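Local atomic coordinates of Exo-beta-1,3-glucanase (Streptomyces sp. SirexAA-E, PDB entry 4PEY), a protein that hydrolyses laminarin and laminarioligosaccharides as a secreted exo-beta-1,3-glucanase of glycoside hydrolase family 55, producing glucose and laminaribiose. Residues Y480-G491 / F512-H523. The protein carries 1 engineered substitution. Numbering follows the deposited sequence.
Sequences YKVDDSVTTHEG and FQAPVKPGVKFH
The Phe522 ring receives Tyr480 CE1 and Val482 CG2 at its edge, near its plane, with Phe522 CZ 3.9 Å from Val482 CG2. That same methyl sits over the centre of one face of the His489 imidazole, 3.7 Å above its plane. Tyr480 OH is hydrogen-bonded to His489 NE2 (2.6 Å), in the imidazole plane, and also to Thr452 OG1; with CG anti to the backbone N in both residues (chi1 -169° each), the two rings reach each other. His489 and Phe522 meet obliquely. At the His523 edge, Glu490 OE2 accepts from His523 NE2 (2.7 Å, 165° at hydrogen) through its anti lone pair.

The segments 480-491 and 512-523 belong to successive coils of a right-handed parallel beta-helix, the family 55 fold, paired once on each of two sheets, with a one-residue shift in register between the pairings. Buried Tyr480, His489 and Phe522 lie in the coil interior.

Where the chain turns, the extended Lys517 brings NZ to two carbonyls, Asp484 O (2.8 Å, in the carbonyl plane) and Val486 O (2.9 Å, 56° out of plane). Pro515 CD packs against Val482 CG1 at 4.0 Å. One water joins Thr487 O to Gly519 N; a second links Glu490 OE1 with Lys521 NZ.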
# COMPACT_ATOMS: atom_id res chain seq x y z
N TYR A 480 -2.99 15.24 7.53
CA TYR A 480 -2.98 15.57 6.11
C TYR A 480 -3.08 17.08 5.99
O TYR A 480 -4.12 17.67 6.29
CB TYR A 480 -4.14 14.87 5.41
CG TYR A 480 -4.15 14.89 3.89
CD1 TYR A 480 -4.62 16.00 3.19
CD2 TYR A 480 -3.78 13.76 3.16
CE1 TYR A 480 -4.68 15.99 1.79
CE2 TYR A 480 -3.83 13.74 1.77
CZ TYR A 480 -4.30 14.86 1.09
OH TYR A 480 -4.36 14.84 -0.29
N LYS A 481 -1.97 17.69 5.57
CA LYS A 481 -1.86 19.14 5.46
C LYS A 481 -1.64 19.57 4.03
O LYS A 481 -0.70 19.12 3.38
CB LYS A 481 -0.70 19.65 6.31
CG LYS A 481 -0.45 21.15 6.13
CD LYS A 481 0.83 21.61 6.77
CE LYS A 481 1.06 23.11 6.54
NZ LYS A 481 0.09 23.98 7.27
N VAL A 482 -2.52 20.44 3.54
CA VAL A 482 -2.32 21.12 2.27
C VAL A 482 -1.79 22.51 2.59
O VAL A 482 -2.43 23.26 3.33
CB VAL A 482 -3.63 21.21 1.46
CG1 VAL A 482 -3.41 21.93 0.13
CG2 VAL A 482 -4.20 19.81 1.24
N ASP A 483 -0.62 22.85 2.06
CA ASP A 483 -0.01 24.15 2.34
C ASP A 483 -0.94 25.30 1.99
O ASP A 483 -1.70 25.22 1.02
CB ASP A 483 1.31 24.30 1.59
CG ASP A 483 2.43 23.48 2.18
OD1 ASP A 483 2.21 22.82 3.23
OD2 ASP A 483 3.54 23.50 1.60
N ASP A 484 -0.86 26.38 2.76
CA ASP A 484 -1.72 27.55 2.54
C ASP A 484 -1.54 28.15 1.15
O ASP A 484 -2.47 28.74 0.60
CB ASP A 484 -1.45 28.62 3.60
CG ASP A 484 -1.94 28.20 4.98
OD1 ASP A 484 -2.82 27.31 5.05
OD2 ASP A 484 -1.46 28.78 5.98
N SER A 485 -0.35 28.00 0.57
CA SER A 485 -0.05 28.60 -0.74
C SER A 485 -0.69 27.85 -1.91
O SER A 485 -0.79 28.38 -3.01
CB SER A 485 1.47 28.67 -0.94
OG SER A 485 2.06 27.38 -0.82
N VAL A 486 -1.12 26.61 -1.67
CA VAL A 486 -1.74 25.79 -2.71
C VAL A 486 -3.09 26.37 -3.17
O VAL A 486 -3.86 26.87 -2.34
CB VAL A 486 -1.92 24.34 -2.21
CG1 VAL A 486 -2.79 23.52 -3.16
CG2 VAL A 486 -0.56 23.69 -2.01
N THR A 487 -3.37 26.31 -4.47
CA THR A 487 -4.60 26.87 -5.05
C THR A 487 -5.64 25.79 -5.39
O THR A 487 -6.85 26.01 -5.31
CB THR A 487 -4.26 27.68 -6.32
OG1 THR A 487 -3.33 28.72 -5.97
CG2 THR A 487 -5.51 28.30 -6.93
N THR A 488 -5.16 24.61 -5.80
CA THR A 488 -6.04 23.54 -6.24
C THR A 488 -5.65 22.21 -5.60
O THR A 488 -4.48 21.84 -5.61
CB THR A 488 -6.01 23.40 -7.79
OG1 THR A 488 -6.24 24.67 -8.39
CG2 THR A 488 -7.07 22.42 -8.27
N HIS A 489 -6.63 21.50 -5.06
CA HIS A 489 -6.42 20.21 -4.42
C HIS A 489 -7.77 19.53 -4.27
O HIS A 489 -8.77 20.21 -4.09
CB HIS A 489 -5.76 20.35 -3.04
CG HIS A 489 -5.28 19.04 -2.48
ND1 HIS A 489 -4.03 18.54 -2.75
CD2 HIS A 489 -5.89 18.14 -1.68
CE1 HIS A 489 -3.89 17.37 -2.14
NE2 HIS A 489 -5.00 17.11 -1.47
N GLU A 490 -7.81 18.21 -4.32
CA GLU A 490 -9.07 17.54 -4.04
C GLU A 490 -8.84 16.17 -3.42
O GLU A 490 -7.99 15.40 -3.87
CB GLU A 490 -9.91 17.43 -5.32
CG GLU A 490 -11.39 17.15 -5.06
CD GLU A 490 -12.27 17.48 -6.25
OE1 GLU A 490 -11.74 17.69 -7.37
OE2 GLU A 490 -13.51 17.52 -6.07
N GLY A 491 -9.58 15.88 -2.35
CA GLY A 491 -9.48 14.60 -1.68
C GLY A 491 -10.84 14.00 -1.39
O GLY A 491 -11.82 14.72 -1.15
N PHE A 512 -7.14 17.22 9.53
CA PHE A 512 -6.87 17.82 8.23
C PHE A 512 -6.68 19.32 8.36
O PHE A 512 -7.34 19.96 9.18
CB PHE A 512 -8.02 17.50 7.27
CG PHE A 512 -8.30 16.03 7.17
CD1 PHE A 512 -9.14 15.41 8.07
CD2 PHE A 512 -7.67 15.27 6.20
CE1 PHE A 512 -9.37 14.04 8.01
CE2 PHE A 512 -7.90 13.91 6.12
CZ PHE A 512 -8.74 13.29 7.03
N GLN A 513 -5.78 19.88 7.56
CA GLN A 513 -5.52 21.32 7.56
C GLN A 513 -5.33 21.76 6.12
O GLN A 513 -4.58 21.13 5.37
CB GLN A 513 -4.29 21.67 8.41
CG GLN A 513 -4.01 23.18 8.48
CD GLN A 513 -2.69 23.53 9.16
OE1 GLN A 513 -1.77 22.71 9.22
NE2 GLN A 513 -2.60 24.75 9.66
N ALA A 514 -6.03 22.83 5.72
CA ALA A 514 -5.98 23.29 4.33
C ALA A 514 -6.40 24.74 4.23
O ALA A 514 -7.12 25.24 5.10
CB ALA A 514 -6.88 22.42 3.44
N PRO A 515 -5.95 25.44 3.18
CA PRO A 515 -6.50 26.78 2.98
C PRO A 515 -7.98 26.72 2.60
O PRO A 515 -8.44 25.69 2.10
CB PRO A 515 -5.66 27.34 1.82
CG PRO A 515 -5.21 26.11 1.07
CD PRO A 515 -4.97 25.08 2.14
N VAL A 516 -8.70 27.80 2.87
CA VAL A 516 -10.09 27.90 2.46
C VAL A 516 -10.15 28.66 1.13
O VAL A 516 -10.12 29.89 1.10
CB VAL A 516 -10.95 28.60 3.54
CG1 VAL A 516 -12.40 28.65 3.11
CG2 VAL A 516 -10.82 27.86 4.86
N LYS A 517 -10.20 27.89 0.04
CA LYS A 517 -10.13 28.40 -1.32
C LYS A 517 -11.06 27.57 -2.19
O LYS A 517 -11.22 26.37 -1.95
CB LYS A 517 -8.69 28.33 -1.87
CG LYS A 517 -7.66 29.20 -1.15
CD LYS A 517 -6.26 28.99 -1.74
CE LYS A 517 -5.21 29.85 -1.03
NZ LYS A 517 -3.85 29.68 -1.62
N PRO A 518 -11.67 28.19 -3.21
CA PRO A 518 -12.66 27.51 -4.06
C PRO A 518 -12.13 26.24 -4.71
O PRO A 518 -12.90 25.30 -4.92
CB PRO A 518 -13.00 28.56 -5.13
CG PRO A 518 -12.64 29.86 -4.52
CD PRO A 518 -11.50 29.60 -3.59
N GLY A 519 -10.84 26.21 -5.03
CA GLY A 519 -10.26 25.09 -5.75
C GLY A 519 -9.66 24.02 -4.85
O GLY A 519 -9.14 23.02 -5.35
N VAL A 520 -9.76 24.21 -3.54
CA VAL A 520 -9.25 23.24 -2.57
C VAL A 520 -10.45 22.58 -1.90
O VAL A 520 -11.13 23.19 -1.09
CB VAL A 520 -8.33 23.91 -1.52
CG1 VAL A 520 -7.93 22.92 -0.42
CG2 VAL A 520 -7.09 24.48 -2.20
N LYS A 521 -10.72 21.33 -2.27
CA LYS A 521 -11.98 20.69 -1.91
C LYS A 521 -11.78 19.32 -1.29
O LYS A 521 -10.91 18.56 -1.72
CB LYS A 521 -12.88 20.56 -3.15
CG LYS A 521 -13.22 21.89 -3.79
CD LYS A 521 -14.29 21.77 -4.87
CE LYS A 521 -13.91 20.80 -5.95
NZ LYS A 521 -14.92 20.85 -7.05
N PHE A 522 -12.60 19.01 -0.29
CA PHE A 522 -12.61 17.68 0.31
C PHE A 522 -14.01 17.09 0.36
O PHE A 522 -15.00 17.81 0.52
CB PHE A 522 -12.00 17.69 1.72
CG PHE A 522 -10.53 17.96 1.72
CD1 PHE A 522 -10.05 19.24 1.97
CD2 PHE A 522 -9.62 16.95 1.42
CE1 PHE A 522 -8.69 19.50 1.94
CE2 PHE A 522 -8.26 17.21 1.38
CZ PHE A 522 -7.79 18.48 1.66
N HIS A 523 -14.06 15.77 0.23
CA HIS A 523 -15.31 15.04 0.27
C HIS A 523 -15.19 13.89 1.23
O HIS A 523 -14.27 13.08 1.10
CB HIS A 523 -15.68 14.52 -1.12
CG HIS A 523 -15.53 15.55 -2.20
ND1 HIS A 523 -16.50 16.49 -2.47
CD2 HIS A 523 -14.52 15.78 -3.07
CE1 HIS A 523 -16.09 17.26 -3.46
NE2 HIS A 523 -14.90 16.84 -3.85
O HOH W 1 -8.70 28.00 -5.44
O HOH W 2 -13.36 19.37 -8.90